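Local coordinates for uncharacterized protein YqbN (PDB 3KLU) that is of unknown function but belongs to the XkdN-like family of phage tail assembly chaperones, and so probably assists assembly of a phage-type tail, at residues V110-A113 / K114-S118. Residues are numbered along the deposited sequence; the frame is centred on the assembly and turned at random.
Sequences VEVA and KRVLS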
ATOM      1  N   VAL A 110      -8.250  -6.801   2.358  1.00 19.02           N
ATOM      2  CA  VAL A 110      -8.289  -6.716   0.903  1.00 19.19           C
ATOM      3  C   VAL A 110      -9.737  -6.520   0.438  1.00 19.68           C
ATOM      4  O   VAL A 110     -10.005  -5.853  -0.568  1.00 20.89           O
ATOM      5  CB  VAL A 110      -7.715  -7.997   0.256  1.00 20.26           C
ATOM      6  CG1 VAL A 110      -8.013  -8.012  -1.261  1.00 19.54           C
ATOM      7  CG2 VAL A 110      -6.189  -8.069   0.519  1.00 19.14           C
ATOM      8  N   GLU A 111     -10.675  -7.080   1.180  1.00 16.83           N
ATOM      9  CA  GLU A 111     -12.103  -6.943   0.835  1.00 19.11           C
ATOM     10  C   GLU A 111     -12.509  -5.512   1.245  1.00 16.94           C
ATOM     11  O   GLU A 111     -13.268  -4.840   0.547  1.00 18.09           O
ATOM     12  CB  GLU A 111     -12.924  -8.007   1.601  1.00 21.35           C
ATOM     13  CG  GLU A 111     -14.382  -8.162   1.225  1.00 26.24           C
ATOM     14  CD  GLU A 111     -14.625  -8.255  -0.262  1.00 35.44           C
ATOM     15  OE1 GLU A 111     -13.848  -8.913  -1.001  1.00 36.34           O
ATOM     16  OE2 GLU A 111     -15.638  -7.661  -0.693  1.00 43.10           O
ATOM     17  N   VAL A 112     -11.969  -5.042   2.368  1.00 19.04           N
ATOM     18  CA  VAL A 112     -12.253  -3.688   2.783  1.00 15.45           C
ATOM     19  C   VAL A 112     -11.843  -2.795   1.609  1.00 14.08           C
ATOM     20  O   VAL A 112     -12.584  -1.910   1.206  1.00 14.42           O
ATOM     21  CB  VAL A 112     -11.411  -3.227   4.027  1.00 15.97           C
ATOM     22  CG1 VAL A 112     -11.841  -1.773   4.396  1.00 16.44           C
ATOM     23  CG2 VAL A 112     -11.599  -4.145   5.211  1.00 14.69           C
ATOM     24  N   ALA A 113     -10.659  -3.029   1.060  1.00 15.45           N
ATOM     25  CA  ALA A 113     -10.212  -2.211  -0.067  1.00 14.08           C
ATOM     26  C   ALA A 113     -11.185  -2.281  -1.251  1.00 14.22           C
ATOM     27  O   ALA A 113     -11.526  -1.247  -1.840  1.00 14.28           O
ATOM     28  CB  ALA A 113      -8.775  -2.636  -0.534  1.00 13.80           C
ATOM     29  N   LYS A 114     -11.659  -3.474  -1.585  1.00 19.44           N
ATOM     30  CA  LYS A 114     -12.575  -3.597  -2.725  1.00 20.96           C
ATOM     31  C   LYS A 114     -13.909  -2.909  -2.479  1.00 20.91           C
ATOM     32  O   LYS A 114     -14.512  -2.381  -3.394  1.00 21.01           O
ATOM     33  CB  LYS A 114     -12.797  -5.059  -3.087  1.00 21.49           C
ATOM     34  CG  LYS A 114     -11.577  -5.699  -3.734  1.00 23.68           C
ATOM     35  CD  LYS A 114     -11.795  -7.213  -3.813  1.00 29.08           C
ATOM     36  CE  LYS A 114     -10.590  -7.920  -4.372  1.00 39.08           C
ATOM     37  NZ  LYS A 114     -10.178  -7.257  -5.630  1.00 43.79           N
ATOM     38  N   ARG A 115     -14.367  -2.911  -1.238  1.00 16.17           N
ATOM     39  CA  ARG A 115     -15.603  -2.209  -0.947  1.00 16.54           C
ATOM     40  C   ARG A 115     -15.375  -0.694  -0.889  1.00 16.85           C
ATOM     41  O   ARG A 115     -16.245   0.066  -1.292  1.00 18.64           O
ATOM     42  CB  ARG A 115     -16.209  -2.765   0.345  1.00 16.83           C
ATOM     43  CG  ARG A 115     -16.466  -4.265   0.184  1.00 18.24           C
ATOM     44  CD  ARG A 115     -17.108  -4.922   1.382  1.00 16.23           C
ATOM     45  NE  ARG A 115     -17.297  -6.349   1.101  1.00 23.20           N
ATOM     46  CZ  ARG A 115     -17.794  -7.237   1.972  1.00 21.60           C
ATOM     47  NH1 ARG A 115     -18.147  -6.861   3.192  1.00 18.64           N
ATOM     48  NH2 ARG A 115     -17.969  -8.506   1.612  1.00 21.48           N
ATOM     49  N   VAL A 116     -14.203  -0.233  -0.443  1.00 18.69           N
ATOM     50  CA  VAL A 116     -13.948   1.216  -0.405  1.00 17.44           C
ATOM     51  C   VAL A 116     -13.693   1.753  -1.823  1.00 18.16           C
ATOM     52  O   VAL A 116     -14.285   2.738  -2.227  1.00 19.07           O
ATOM     53  CB  VAL A 116     -12.699   1.604   0.452  1.00 18.06           C
ATOM     54  CG1 VAL A 116     -12.434   3.130   0.320  1.00 16.80           C
ATOM     55  CG2 VAL A 116     -12.902   1.229   1.941  1.00 18.12           C
ATOM     56  N   LEU A 117     -12.787   1.120  -2.565  1.00 17.82           N
ATOM     57  CA  LEU A 117     -12.489   1.552  -3.941  1.00 15.55           C
ATOM     58  C   LEU A 117     -13.486   0.775  -4.839  1.00 17.64           C
ATOM     59  O   LEU A 117     -13.098  -0.069  -5.659  1.00 16.47           O
ATOM     60  CB  LEU A 117     -11.028   1.185  -4.276  1.00 16.65           C
ATOM     61  CG  LEU A 117     -10.004   1.882  -3.350  1.00 10.79           C
ATOM     62  CD1 LEU A 117      -8.656   1.188  -3.398  1.00 16.10           C
ATOM     63  CD2 LEU A 117      -9.849   3.316  -3.753  1.00 19.08           C
ATOM     64  N   SER A 118     -14.771   1.061  -4.663  1.00 17.24           N
ATOM     65  CA  SER A 118     -15.811   0.326  -5.397  1.00 19.51           C
ATOM     66  C   SER A 118     -15.989   0.588  -6.893  1.00 19.34           C
ATOM     67  O   SER A 118     -16.857  -0.001  -7.528  1.00 24.03           O
ATOM     68  CB  SER A 118     -17.143   0.487  -4.677  1.00 20.62           C
ATOM     69  OG  SER A 118     -17.408   1.851  -4.439  1.00 23.88           O
TER
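An i to i+4 salt bridge between Glu111 and Arg115 runs along the outer side of the short amphipathic helix 109-116. Arg115 NE donates to Glu111 OE2 at 2.8 Å; OE2 accepts on its anti lone pair, turned away from OE1. The bond is bent, with 141° at the hydrogen, and OE2 sits out of the guanidinium plane; carboxylate and guanidinium planes are turned 73° apart. Arg115 runs out straight as far as NE. Glu111 CG, anti to the backbone N, lies over one guanidinium face, 3.6 Å from Arg115 CZ, and the bend at chi2 then turns the carboxylate back onto Arg115. Arg115 NH1, pointing away from the carboxylate, hydrogen-bonds to Tyr104 O, tying the helix to the loop before it. Val112 CG1 meets Val116 CG2 at 4.0 Å, the two side chains heading in the same direction, and Val112 also packs on Leu100 of helix 98-103. Ala113 and Leu117 both rest on Trp126 of helix 120-133. Lys114 runs beside Val110, its CE 4.0 Å from Val110 CG1. Before the chain turns at Leu117, the centre of an inverse gamma turn, Leu117 N closes the last i to i+4 bond of residues 110-118, nearly straight, to Ala113 O at 2.8 Å.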